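Local structure of branched-chain amino acid transport system substrate-binding protein (Rhodopseudomonas palustris, 4JB2) at residues G15-L20 and S73-P78; K133-I138 and P188-V193; L215-H220 and G237-S242. The protein probably captures branched-chain amino acids or related small ligands in the periplasm and hands them to an ABC transporter for uptake. One frame throughout, in Å; residues are numbered along the deposited sequence.

Interaction 1: G15-L20 and S73-P78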
ATOM      1  N   GLY A  15      17.133   4.668   2.725  1.00 29.56           N
ATOM      2  CA  GLY A  15      16.466   5.677   3.532  1.00 29.97           C
ATOM      3  C   GLY A  15      15.243   5.085   4.194  1.00 30.53           C
ATOM      4  O   GLY A  15      14.971   3.873   4.072  1.00 30.32           O
ATOM      5  N   PRO A  16      14.462   5.921   4.907  1.00 30.53           N
ATOM      6  CA  PRO A  16      13.510   5.267   5.824  1.00 29.02           C
ATOM      7  C   PRO A  16      12.277   4.645   5.137  1.00 28.20           C
ATOM      8  O   PRO A  16      11.602   3.799   5.721  1.00 26.52           O
ATOM      9  CB  PRO A  16      13.138   6.390   6.788  1.00 30.04           C
ATOM     10  CG  PRO A  16      13.308   7.647   5.959  1.00 31.00           C
ATOM     11  CD  PRO A  16      14.516   7.374   5.091  1.00 30.49           C
ATOM     12  N   ALA A  17      11.996   5.052   3.896  1.00 27.93           N
ATOM     13  CA  ALA A  17      10.919   4.436   3.123  1.00 26.82           C
ATOM     14  C   ALA A  17      11.283   3.026   2.592  1.00 26.09           C
ATOM     15  O   ALA A  17      10.468   2.325   1.953  1.00 25.42           O
ATOM     16  CB  ALA A  17      10.488   5.364   1.995  1.00 27.34           C
ATOM     17  N   ALA A  18      12.503   2.602   2.886  1.00 26.03           N
ATOM     18  CA  ALA A  18      12.967   1.230   2.542  1.00 24.69           C
ATOM     19  C   ALA A  18      12.226   0.171   3.393  1.00 23.69           C
ATOM     20  O   ALA A  18      12.200  -1.005   3.038  1.00 22.89           O
ATOM     21  CB  ALA A  18      14.469   1.114   2.734  1.00 23.79           C
ATOM     22  N   ALA A  19      11.661   0.612   4.513  1.00 21.87           N
ATOM     23  CA  ALA A  19      10.749  -0.203   5.291  1.00 21.93           C
ATOM     24  C   ALA A  19       9.598  -0.724   4.402  1.00 22.16           C
ATOM     25  O   ALA A  19       9.052  -1.792   4.680  1.00 21.30           O
ATOM     26  CB  ALA A  19      10.170   0.601   6.453  1.00 19.86           C
ATOM     27  N   LEU A  20       9.206   0.034   3.372  1.00 21.31           N
ATOM     28  CA  LEU A  20       8.140  -0.416   2.469  1.00 22.01           C
ATOM     29  C   LEU A  20       8.727  -1.091   1.254  1.00 22.66           C
ATOM     30  O   LEU A  20       8.272  -2.163   0.906  1.00 23.61           O
ATOM     31  CB  LEU A  20       7.120   0.707   2.081  1.00 21.62           C
ATOM     32  CG  LEU A  20       6.242   1.203   3.245  1.00 21.28           C
ATOM     33  CD1 LEU A  20       7.034   1.989   4.315  1.00 19.62           C
ATOM     34  CD2 LEU A  20       4.931   1.967   2.836  1.00 21.38           C
ATOM     35  N   SER A  73       5.720   3.223  -6.993  1.00 22.99           N
ATOM     36  CA  SER A  73       6.920   3.047  -6.219  1.00 24.29           C
ATOM     37  C   SER A  73       6.503   2.503  -4.822  1.00 25.38           C
ATOM     38  O   SER A  73       5.445   1.877  -4.675  1.00 26.39           O
ATOM     39  CB  SER A  73       7.668   4.377  -6.127  1.00 24.66           C
ATOM     40  OG  SER A  73       8.949   4.271  -5.463  1.00 26.87           O
ATOM     41  N   SER A  74       7.296   2.777  -3.794  1.00 24.41           N
ATOM     42  CA  SER A  74       6.969   2.335  -2.445  1.00 24.71           C
ATOM     43  C   SER A  74       6.079   3.297  -1.624  1.00 24.24           C
ATOM     44  O   SER A  74       5.439   2.870  -0.663  1.00 23.66           O
ATOM     45  CB  SER A  74       8.276   2.056  -1.733  1.00 23.94           C
ATOM     46  OG  SER A  74       8.846   0.913  -2.378  1.00 25.98           O
ATOM     47  N   VAL A  75       6.084   4.587  -1.992  1.00 23.06           N
ATOM     48  CA  VAL A  75       5.316   5.633  -1.295  1.00 21.93           C
ATOM     49  C   VAL A  75       4.604   6.516  -2.343  1.00 22.43           C
ATOM     50  O   VAL A  75       4.921   6.492  -3.541  1.00 22.72           O
ATOM     51  CB  VAL A  75       6.216   6.458  -0.275  1.00 21.78           C
ATOM     52  CG1 VAL A  75       6.540   5.620   0.970  1.00 19.55           C
ATOM     53  CG2 VAL A  75       7.540   6.956  -0.933  1.00 19.89           C
ATOM     54  N   THR A  76       3.595   7.234  -1.905  1.00 22.91           N
ATOM     55  CA  THR A  76       2.695   7.942  -2.835  1.00 23.72           C
ATOM     56  C   THR A  76       3.357   8.950  -3.813  1.00 24.28           C
ATOM     57  O   THR A  76       3.133   8.829  -5.014  1.00 24.74           O
ATOM     58  CB  THR A  76       1.514   8.546  -2.094  1.00 22.79           C
ATOM     59  OG1 THR A  76       0.793   7.475  -1.435  1.00 23.14           O
ATOM     60  CG2 THR A  76       0.600   9.304  -3.088  1.00 23.69           C
ATOM     61  N   PRO A  77       4.176   9.918  -3.318  1.00 25.26           N
ATOM     62  CA  PRO A  77       4.663  10.900  -4.312  1.00 25.90           C
ATOM     63  C   PRO A  77       5.521  10.287  -5.459  1.00 25.26           C
ATOM     64  O   PRO A  77       5.237  10.571  -6.606  1.00 24.43           O
ATOM     65  CB  PRO A  77       5.460  11.928  -3.454  1.00 27.45           C
ATOM     66  CG  PRO A  77       4.888  11.682  -1.993  1.00 26.73           C
ATOM     67  CD  PRO A  77       4.657  10.218  -1.955  1.00 24.32           C
ATOM     68  N   PRO A  78       6.512   9.422  -5.158  1.00 24.30           N
ATOM     69  CA  PRO A  78       7.148   8.796  -6.316  1.00 24.61           C
ATOM     70  C   PRO A  78       6.201   7.976  -7.166  1.00 25.03           C
ATOM     71  O   PRO A  78       6.434   7.845  -8.369  1.00 26.30           O
ATOM     72  CB  PRO A  78       8.247   7.908  -5.740  1.00 24.15           C
ATOM     73  CG  PRO A  78       8.223   8.081  -4.285  1.00 25.16           C
ATOM     74  CD  PRO A  78       7.151   9.041  -3.883  1.00 24.97           C
TER

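Interaction 2: K133-I138 and P188-V193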
ATOM      1  N   LYS A 133     -16.460   9.873  19.468  1.00 39.21           N
ATOM      2  CA  LYS A 133     -17.029  10.991  18.680  1.00 40.09           C
ATOM      3  C   LYS A 133     -15.962  12.003  18.248  1.00 38.65           C
ATOM      4  O   LYS A 133     -15.939  12.446  17.100  1.00 40.16           O
ATOM      5  CB  LYS A 133     -18.136  11.770  19.430  1.00 41.71           C
ATOM      6  CG  LYS A 133     -19.085  10.956  20.328  1.00 45.87           C
ATOM      7  CD  LYS A 133     -20.544  10.918  19.809  1.00 53.29           C
ATOM      8  CE  LYS A 133     -21.452  10.154  20.799  1.00 55.71           C
ATOM      9  NZ  LYS A 133     -21.069   8.701  20.844  1.00 56.46           N
ATOM     10  N   THR A 134     -15.111  12.437  19.159  1.00 36.89           N
ATOM     11  CA  THR A 134     -14.144  13.421  18.750  1.00 35.00           C
ATOM     12  C   THR A 134     -12.868  12.738  18.269  1.00 33.84           C
ATOM     13  O   THR A 134     -12.388  11.809  18.901  1.00 33.90           O
ATOM     14  CB  THR A 134     -13.867  14.469  19.828  1.00 34.81           C
ATOM     15  OG1 THR A 134     -13.202  13.855  20.937  1.00 35.03           O
ATOM     16  CG2 THR A 134     -15.178  15.111  20.277  1.00 34.70           C
ATOM     17  N   VAL A 135     -12.352  13.208  17.141  1.00 32.63           N
ATOM     18  CA  VAL A 135     -11.171  12.650  16.489  1.00 32.43           C
ATOM     19  C   VAL A 135     -10.241  13.788  16.078  1.00 32.03           C
ATOM     20  O   VAL A 135     -10.680  14.826  15.592  1.00 32.71           O
ATOM     21  CB  VAL A 135     -11.533  11.881  15.195  1.00 32.45           C
ATOM     22  CG1 VAL A 135     -10.322  11.074  14.712  1.00 33.56           C
ATOM     23  CG2 VAL A 135     -12.711  10.951  15.417  1.00 32.33           C
ATOM     24  N   GLY A 136      -8.948  13.604  16.256  1.00 31.40           N
ATOM     25  CA  GLY A 136      -8.008  14.555  15.701  1.00 30.64           C
ATOM     26  C   GLY A 136      -7.119  13.850  14.667  1.00 30.10           C
ATOM     27  O   GLY A 136      -6.937  12.621  14.695  1.00 29.12           O
ATOM     28  N   TYR A 137      -6.535  14.628  13.769  1.00 29.33           N
ATOM     29  CA  TYR A 137      -5.731  14.029  12.720  1.00 28.33           C
ATOM     30  C   TYR A 137      -4.314  14.548  12.801  1.00 27.26           C
ATOM     31  O   TYR A 137      -4.129  15.734  12.988  1.00 27.32           O
ATOM     32  CB  TYR A 137      -6.371  14.372  11.361  1.00 28.53           C
ATOM     33  CG  TYR A 137      -5.609  13.818  10.160  1.00 26.36           C
ATOM     34  CD1 TYR A 137      -5.659  12.460   9.847  1.00 27.44           C
ATOM     35  CD2 TYR A 137      -4.819  14.641   9.371  1.00 24.43           C
ATOM     36  CE1 TYR A 137      -4.971  11.960   8.756  1.00 23.62           C
ATOM     37  CE2 TYR A 137      -4.140  14.147   8.287  1.00 25.68           C
ATOM     38  CZ  TYR A 137      -4.229  12.801   7.975  1.00 24.41           C
ATOM     39  OH  TYR A 137      -3.519  12.267   6.905  1.00 24.30           O
ATOM     40  N   ILE A 138      -3.312  13.676  12.646  1.00 27.08           N
ATOM     41  CA  ILE A 138      -1.943  14.116  12.339  1.00 26.26           C
ATOM     42  C   ILE A 138      -1.447  13.287  11.176  1.00 27.22           C
ATOM     43  O   ILE A 138      -1.466  12.062  11.258  1.00 28.10           O
ATOM     44  CB  ILE A 138      -0.970  14.013  13.570  1.00 26.92           C
ATOM     45  CG1 ILE A 138       0.459  14.306  13.162  1.00 27.25           C
ATOM     46  CG2 ILE A 138      -0.985  12.642  14.220  1.00 25.87           C
ATOM     47  CD1 ILE A 138       1.180  15.122  14.197  1.00 25.50           C
ATOM     48  N   PRO A 188      -9.104  14.958  22.000  1.00 35.92           N
ATOM     49  CA  PRO A 188     -10.145  14.200  21.268  1.00 34.86           C
ATOM     50  C   PRO A 188     -10.259  12.759  21.789  1.00 34.08           C
ATOM     51  O   PRO A 188      -9.299  12.277  22.371  1.00 32.96           O
ATOM     52  CB  PRO A 188      -9.661  14.253  19.825  1.00 34.97           C
ATOM     53  CG  PRO A 188      -8.126  14.378  19.956  1.00 35.27           C
ATOM     54  CD  PRO A 188      -7.908  15.239  21.179  1.00 35.94           C
ATOM     55  N   ASP A 189     -11.420  12.098  21.604  1.00 33.95           N
ATOM     56  CA  ASP A 189     -11.562  10.662  21.966  1.00 33.39           C
ATOM     57  C   ASP A 189     -10.599   9.750  21.220  1.00 33.04           C
ATOM     58  O   ASP A 189     -10.249   8.679  21.709  1.00 33.34           O
ATOM     59  CB  ASP A 189     -12.950  10.125  21.667  1.00 34.08           C
ATOM     60  CG  ASP A 189     -14.071  10.855  22.437  1.00 36.21           C
ATOM     61  OD1 ASP A 189     -13.889  11.199  23.643  1.00 36.01           O
ATOM     62  OD2 ASP A 189     -15.148  11.048  21.796  1.00 34.30           O
ATOM     63  N   ALA A 190     -10.209  10.152  20.011  1.00 31.60           N
ATOM     64  CA  ALA A 190      -9.333   9.328  19.169  1.00 31.25           C
ATOM     65  C   ALA A 190      -8.457  10.240  18.328  1.00 30.65           C
ATOM     66  O   ALA A 190      -8.864  11.378  17.994  1.00 31.04           O
ATOM     67  CB  ALA A 190     -10.154   8.404  18.254  1.00 29.64           C
ATOM     68  N   ILE A 191      -7.271   9.744  17.998  1.00 29.57           N
ATOM     69  CA  ILE A 191      -6.481  10.323  16.924  1.00 29.46           C
ATOM     70  C   ILE A 191      -6.199   9.319  15.772  1.00 28.89           C
ATOM     71  O   ILE A 191      -5.815   8.189  15.996  1.00 28.84           O
ATOM     72  CB  ILE A 191      -5.193  10.977  17.456  1.00 28.88           C
ATOM     73  CG1 ILE A 191      -5.587  12.257  18.236  1.00 30.39           C
ATOM     74  CG2 ILE A 191      -4.267  11.327  16.317  1.00 28.60           C
ATOM     75  CD1 ILE A 191      -4.572  12.737  19.276  1.00 29.43           C
ATOM     76  N   LEU A 192      -6.425   9.779  14.553  1.00 27.14           N
ATOM     77  CA  LEU A 192      -5.946   9.118  13.395  1.00 27.12           C
ATOM     78  C   LEU A 192      -4.589   9.662  12.913  1.00 26.84           C
ATOM     79  O   LEU A 192      -4.388  10.886  12.704  1.00 26.80           O
ATOM     80  CB  LEU A 192      -6.979   9.221  12.278  1.00 26.48           C
ATOM     81  CG  LEU A 192      -6.580   8.597  10.945  1.00 27.73           C
ATOM     82  CD1 LEU A 192      -6.421   7.053  11.134  1.00 23.74           C
ATOM     83  CD2 LEU A 192      -7.581   8.973   9.791  1.00 26.02           C
ATOM     84  N   VAL A 193      -3.679   8.734  12.678  1.00 26.39           N
ATOM     85  CA  VAL A 193      -2.357   9.075  12.181  1.00 26.94           C
ATOM     86  C   VAL A 193      -2.256   8.677  10.693  1.00 27.68           C
ATOM     87  O   VAL A 193      -2.255   7.500  10.361  1.00 28.68           O
ATOM     88  CB  VAL A 193      -1.240   8.354  12.975  1.00 27.80           C
ATOM     89  CG1 VAL A 193       0.131   8.716  12.416  1.00 26.71           C
ATOM     90  CG2 VAL A 193      -1.308   8.699  14.492  1.00 27.25           C
TER

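Interaction 3: L215-H220 and G237-S242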
ATOM      1  N   LEU A 215      -7.690   6.745  22.189  1.00 28.46           N
ATOM      2  CA  LEU A 215      -7.352   5.713  21.216  1.00 27.80           C
ATOM      3  C   LEU A 215      -6.453   6.272  20.109  1.00 27.18           C
ATOM      4  O   LEU A 215      -6.634   7.393  19.686  1.00 27.70           O
ATOM      5  CB  LEU A 215      -8.638   5.129  20.622  1.00 27.15           C
ATOM      6  CG  LEU A 215      -9.498   4.313  21.596  1.00 25.70           C
ATOM      7  CD1 LEU A 215     -10.608   3.656  20.786  1.00 27.66           C
ATOM      8  CD2 LEU A 215      -8.685   3.275  22.381  1.00 22.79           C
ATOM      9  N   ILE A 216      -5.493   5.487  19.624  1.00 27.02           N
ATOM     10  CA  ILE A 216      -4.763   5.899  18.427  1.00 26.47           C
ATOM     11  C   ILE A 216      -4.969   4.873  17.291  1.00 26.45           C
ATOM     12  O   ILE A 216      -4.773   3.672  17.478  1.00 24.98           O
ATOM     13  CB  ILE A 216      -3.241   6.097  18.721  1.00 27.14           C
ATOM     14  CG1 ILE A 216      -3.025   7.046  19.909  1.00 23.93           C
ATOM     15  CG2 ILE A 216      -2.518   6.603  17.469  1.00 27.64           C
ATOM     16  CD1 ILE A 216      -1.575   7.131  20.372  1.00 19.14           C
ATOM     17  N   TYR A 217      -5.361   5.375  16.123  1.00 25.76           N
ATOM     18  CA  TYR A 217      -5.614   4.577  14.955  1.00 25.90           C
ATOM     19  C   TYR A 217      -4.526   4.851  13.950  1.00 26.45           C
ATOM     20  O   TYR A 217      -4.131   6.009  13.799  1.00 26.74           O
ATOM     21  CB  TYR A 217      -6.955   4.959  14.322  1.00 26.38           C
ATOM     22  CG  TYR A 217      -8.131   4.505  15.139  1.00 25.93           C
ATOM     23  CD1 TYR A 217      -8.467   5.144  16.342  1.00 24.99           C
ATOM     24  CD2 TYR A 217      -8.887   3.405  14.738  1.00 25.65           C
ATOM     25  CE1 TYR A 217      -9.543   4.685  17.116  1.00 27.44           C
ATOM     26  CE2 TYR A 217      -9.972   2.955  15.498  1.00 24.66           C
ATOM     27  CZ  TYR A 217     -10.302   3.600  16.667  1.00 27.27           C
ATOM     28  OH  TYR A 217     -11.398   3.137  17.405  1.00 29.72           O
ATOM     29  N   GLN A 218      -4.097   3.798  13.236  1.00 25.48           N
ATOM     30  CA  GLN A 218      -3.070   3.856  12.191  1.00 24.48           C
ATOM     31  C   GLN A 218      -3.537   3.246  10.850  1.00 25.46           C
ATOM     32  O   GLN A 218      -4.430   2.361  10.780  1.00 26.03           O
ATOM     33  CB  GLN A 218      -1.798   3.116  12.635  1.00 24.96           C
ATOM     34  CG  GLN A 218      -1.103   3.724  13.882  1.00 21.02           C
ATOM     35  CD  GLN A 218      -0.001   4.736  13.539  1.00 25.99           C
ATOM     36  OE1 GLN A 218       0.325   4.946  12.373  1.00 22.80           O
ATOM     37  NE2 GLN A 218       0.545   5.402  14.560  1.00 25.44           N
ATOM     38  N   THR A 219      -2.935   3.713   9.764  1.00 25.05           N
ATOM     39  CA  THR A 219      -3.367   3.273   8.435  1.00 24.05           C
ATOM     40  C   THR A 219      -2.561   2.015   8.042  1.00 23.99           C
ATOM     41  O   THR A 219      -1.529   1.664   8.703  1.00 20.08           O
ATOM     42  CB  THR A 219      -3.148   4.407   7.415  1.00 24.90           C
ATOM     43  OG1 THR A 219      -1.737   4.608   7.251  1.00 23.20           O
ATOM     44  CG2 THR A 219      -3.797   5.697   7.921  1.00 25.07           C
ATOM     45  N   HIS A 220      -3.041   1.350   6.974  1.00 23.11           N
ATOM     46  CA  HIS A 220      -2.324   0.226   6.351  1.00 23.79           C
ATOM     47  C   HIS A 220      -0.913   0.560   5.888  1.00 23.80           C
ATOM     48  O   HIS A 220      -0.150  -0.327   5.511  1.00 24.87           O
ATOM     49  CB  HIS A 220      -3.170  -0.446   5.228  1.00 24.27           C
ATOM     50  CG  HIS A 220      -3.624   0.465   4.120  1.00 25.14           C
ATOM     51  ND1 HIS A 220      -4.103   1.744   4.329  1.00 26.12           N
ATOM     52  CD2 HIS A 220      -3.742   0.234   2.781  1.00 27.01           C
ATOM     53  CE1 HIS A 220      -4.450   2.271   3.164  1.00 26.28           C
ATOM     54  NE2 HIS A 220      -4.251   1.374   2.212  1.00 25.53           N
ATOM     55  N   GLY A 237      -2.237  -1.499  22.172  1.00 29.64           N
ATOM     56  CA  GLY A 237      -3.635  -1.073  22.008  1.00 29.90           C
ATOM     57  C   GLY A 237      -3.921  -0.208  20.784  1.00 29.03           C
ATOM     58  O   GLY A 237      -5.058   0.220  20.603  1.00 29.67           O
ATOM     59  N   VAL A 238      -2.912   0.077  19.947  1.00 28.91           N
ATOM     60  CA  VAL A 238      -3.162   0.744  18.656  1.00 27.82           C
ATOM     61  C   VAL A 238      -4.201  -0.044  17.818  1.00 28.99           C
ATOM     62  O   VAL A 238      -4.318  -1.272  17.918  1.00 29.72           O
ATOM     63  CB  VAL A 238      -1.872   0.944  17.864  1.00 28.29           C
ATOM     64  CG1 VAL A 238      -1.312  -0.405  17.353  1.00 27.40           C
ATOM     65  CG2 VAL A 238      -2.086   1.885  16.707  1.00 27.30           C
ATOM     66  N   LEU A 239      -4.999   0.669  17.024  1.00 29.13           N
ATOM     67  CA  LEU A 239      -5.848   0.029  16.044  1.00 28.21           C
ATOM     68  C   LEU A 239      -5.323   0.410  14.667  1.00 28.19           C
ATOM     69  O   LEU A 239      -5.164   1.585  14.338  1.00 27.34           O
ATOM     70  CB  LEU A 239      -7.316   0.435  16.249  1.00 28.28           C
ATOM     71  CG  LEU A 239      -7.719  -0.170  17.600  1.00 30.49           C
ATOM     72  CD1 LEU A 239      -8.668   0.703  18.348  1.00 33.86           C
ATOM     73  CD2 LEU A 239      -8.170  -1.645  17.500  1.00 25.97           C
ATOM     74  N   MET A 240      -5.065  -0.618  13.865  1.00 27.62           N
ATOM     75  CA  MET A 240      -4.447  -0.447  12.578  1.00 26.61           C
ATOM     76  C   MET A 240      -5.182  -1.183  11.461  1.00 25.45           C
ATOM     77  O   MET A 240      -5.392  -2.415  11.558  1.00 23.01           O
ATOM     78  CB  MET A 240      -3.038  -1.025  12.634  1.00 26.45           C
ATOM     79  CG  MET A 240      -2.204  -0.467  11.509  1.00 26.04           C
ATOM     80  SD  MET A 240      -0.631  -1.307  11.555  1.00 28.11           S
ATOM     81  CE  MET A 240       0.163  -0.370  12.863  1.00 28.89           C
ATOM     82  N   ALA A 241      -5.484  -0.437  10.384  1.00 23.85           N
ATOM     83  CA  ALA A 241      -6.066  -1.005   9.178  1.00 23.10           C
ATOM     84  C   ALA A 241      -4.987  -1.839   8.490  1.00 23.07           C
ATOM     85  O   ALA A 241      -3.799  -1.446   8.466  1.00 22.97           O
ATOM     86  CB  ALA A 241      -6.547   0.102   8.240  1.00 23.67           C
ATOM     87  N   SER A 242      -5.386  -2.989   7.948  1.00 22.47           N
ATOM     88  CA  SER A 242      -4.446  -3.871   7.288  1.00 23.13           C
ATOM     89  C   SER A 242      -5.074  -4.675   6.144  1.00 22.15           C
ATOM     90  O   SER A 242      -6.277  -4.931   6.143  1.00 21.82           O
ATOM     91  CB  SER A 242      -3.913  -4.840   8.341  1.00 22.93           C
ATOM     92  OG  SER A 242      -3.096  -5.849   7.764  1.00 26.09           O
TER
HETATM   93  O   HOH W   1      -5.239   3.172  20.774  1.00 24.36           O

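Interaction 1: G15-L20 and S73-P78
Ala17 and Leu20 face Ser74 and Val75 in a small buried contact between two chain segments that each turn into a helix. Its apolar part centres on one methyl, Val75 CG1. That branch lies anti to its own carbonyl carbon (chi1 -73°), which directs it at the opposite segment, where Ala17 CB meets it at 4.1 Å and Leu20 CD2 approaches it more loosely at 4.4 Å. The same Leu20 CD2 also rests against the backbone of the partner, 3.6 Å from Ser74 O, and Leu20 CB and Ser74 CB stand 4.2 Å apart.

No hydrogen bond crosses between the two segments, and the serine hydroxyls are bonded elsewhere. Ser74 OG comes to 4.1 Å from Leu20 C but is engaged by Glu24, further along the first helix, and by the backbone N of Thr12. Within 15-20 a type I turn runs from Gly15 to Ala18, closed by Ala18 N on Gly15 O at 3.0 Å; it leads into helix 18-26 and presents Ala17 to the contact. Across from it, Val75 holds the N-cap position of helix 76-89, and Val75 O accepts from the hydroxyl of Thr79.

Glycerol, probably from the crystallisation liquor, lies close to the Val75 side chain and is bonded to Pro16 O and Thr76 N; such molecules often mark pockets. Strands 5-11 and 69-72, which precede these segments, are neighbours in one sheet, so the contact joins two adjacent strand-to-helix connections, consistent with the ligand cleft of a type I periplasmic binding protein.

Interaction 2: K133-I138 and P188-V193
Thr134 OG1 sits between its own backbone N and carbonyl carbon (chi1 67°), a setting that turns the hydroxyl onto Asp189 N, while Asp189 CG, anti to its carbonyl carbon (chi1 -60°), swings the carboxylate back toward the start of the other strand. The two residues thereby exchange bonds. Asp189 N donates to Thr134 OG1 at 2.6 Å, and Asp189 OD2 accepts from two amides in return. Lys133 N reaches it on the anti side at 2.9 Å, whereas Thr134 N, at 3.0 Å, comes from above the carboxylate plane, 44° out of it.

Beyond this entrance the segments run as neighbouring parallel strands, Val135 paired with Ala190 and so on to Ile138 with Val193. Backbone bonds pass to and fro: Ala190 N to Thr134 O, Gly136 N to Ala190 O, Leu192 N to Gly136 O and Ile138 N to Leu192 O. CA-H...O contacts accompany them, such as Ile191 CA to Gly136 O.

The two faces pack differently. On that of Gly136 and Ile138, the Pro188 ring lies against the glycine, its CB 3.7 Å from Gly136 N, and Ile138 CG2 touches both Ile191 CG2 at 4.1 Å and Val193 CG2 at 4.0 Å. On the other, the Tyr137 and Leu192 side chains run at a slant to each other, Leu192 CD2 4.0 Å from Tyr137 CD1, and both are covered by Trp148 and Leu152 of helix 143-158.

Two N-H donors on one carboxylate oxygen would favour the ionised form of Asp189; Lys133 NZ, 6.4 Å from Asp189 OD2, is not in contact and would at most add weakly to it.

Interaction 3: L215-H220 and G237-S242
Tyr217 and Leu239 lie side by side and point the same way, the leucine running alongside the phenol. Leu239 CB is 3.7 Å from Tyr217 CD2, and Leu239 CD1 follows the ring outward to within 3.7 Å of CZ; the approach is oblique. Both side chains meet helix 116-129, where His126 bonds the tyrosine hydroxyl.

On the face of Gln218 and Met240, the Gln218 side chain meets that of Val238 at about a right angle, with Val238 CG2 pressed to 3.5 Å from Gln218 CG. Gln218 is bent at chi2 (-93°), which takes its amide away from the partner strand, and NE2 is held by Gln204 and by Ala200 O in helix 197-209. Beside it Met240 extends its CG to 3.8 Å from Gln218 CB.

These residues belong to a beta-alpha-beta crossover: the chain leaves strand 215-218, runs through helix 225-231 and returns as the parallel strand 239-242. Leu239 N donates to Ile216 O, Gln218 N to Leu239 O at 2.7 Å and Ala241 N to Gln218 O. At the N-terminal end, just before strand 239-242, a water bridges the segments, accepting from Ile216 N at 2.6 Å and donating to Gly237 O.

At the far end His220 CB rests 3.4 Å from Ala241 O, while its ring leads away, NE2 bonded to Gln114 O and the side chain close to a bound glycerol.

Followed from the N terminus, the three contacts come in series, none enclosing or crossing another. Interaction 1 closes a loop of 52 residues and joins neighbouring connections in the first sheet, built round strand 5-11. After strands 93-95 and 109-111 of that sheet and helix 116-129, the chain enters the second sheet, where interaction 2 brings together two strands separated by helices and the outermost strand 162-169, and interaction 3 closes the short loop 221-236. Interactions 2 and 3 share that sheet: strands 190-194 and 215-218 are adjacent, probably bonded through Ile191 to Leu215 and Tyr217. Interaction 1 touches neither, its nearest atoms lying about 6 Å from interaction 3 and about 11 Å from interaction 2.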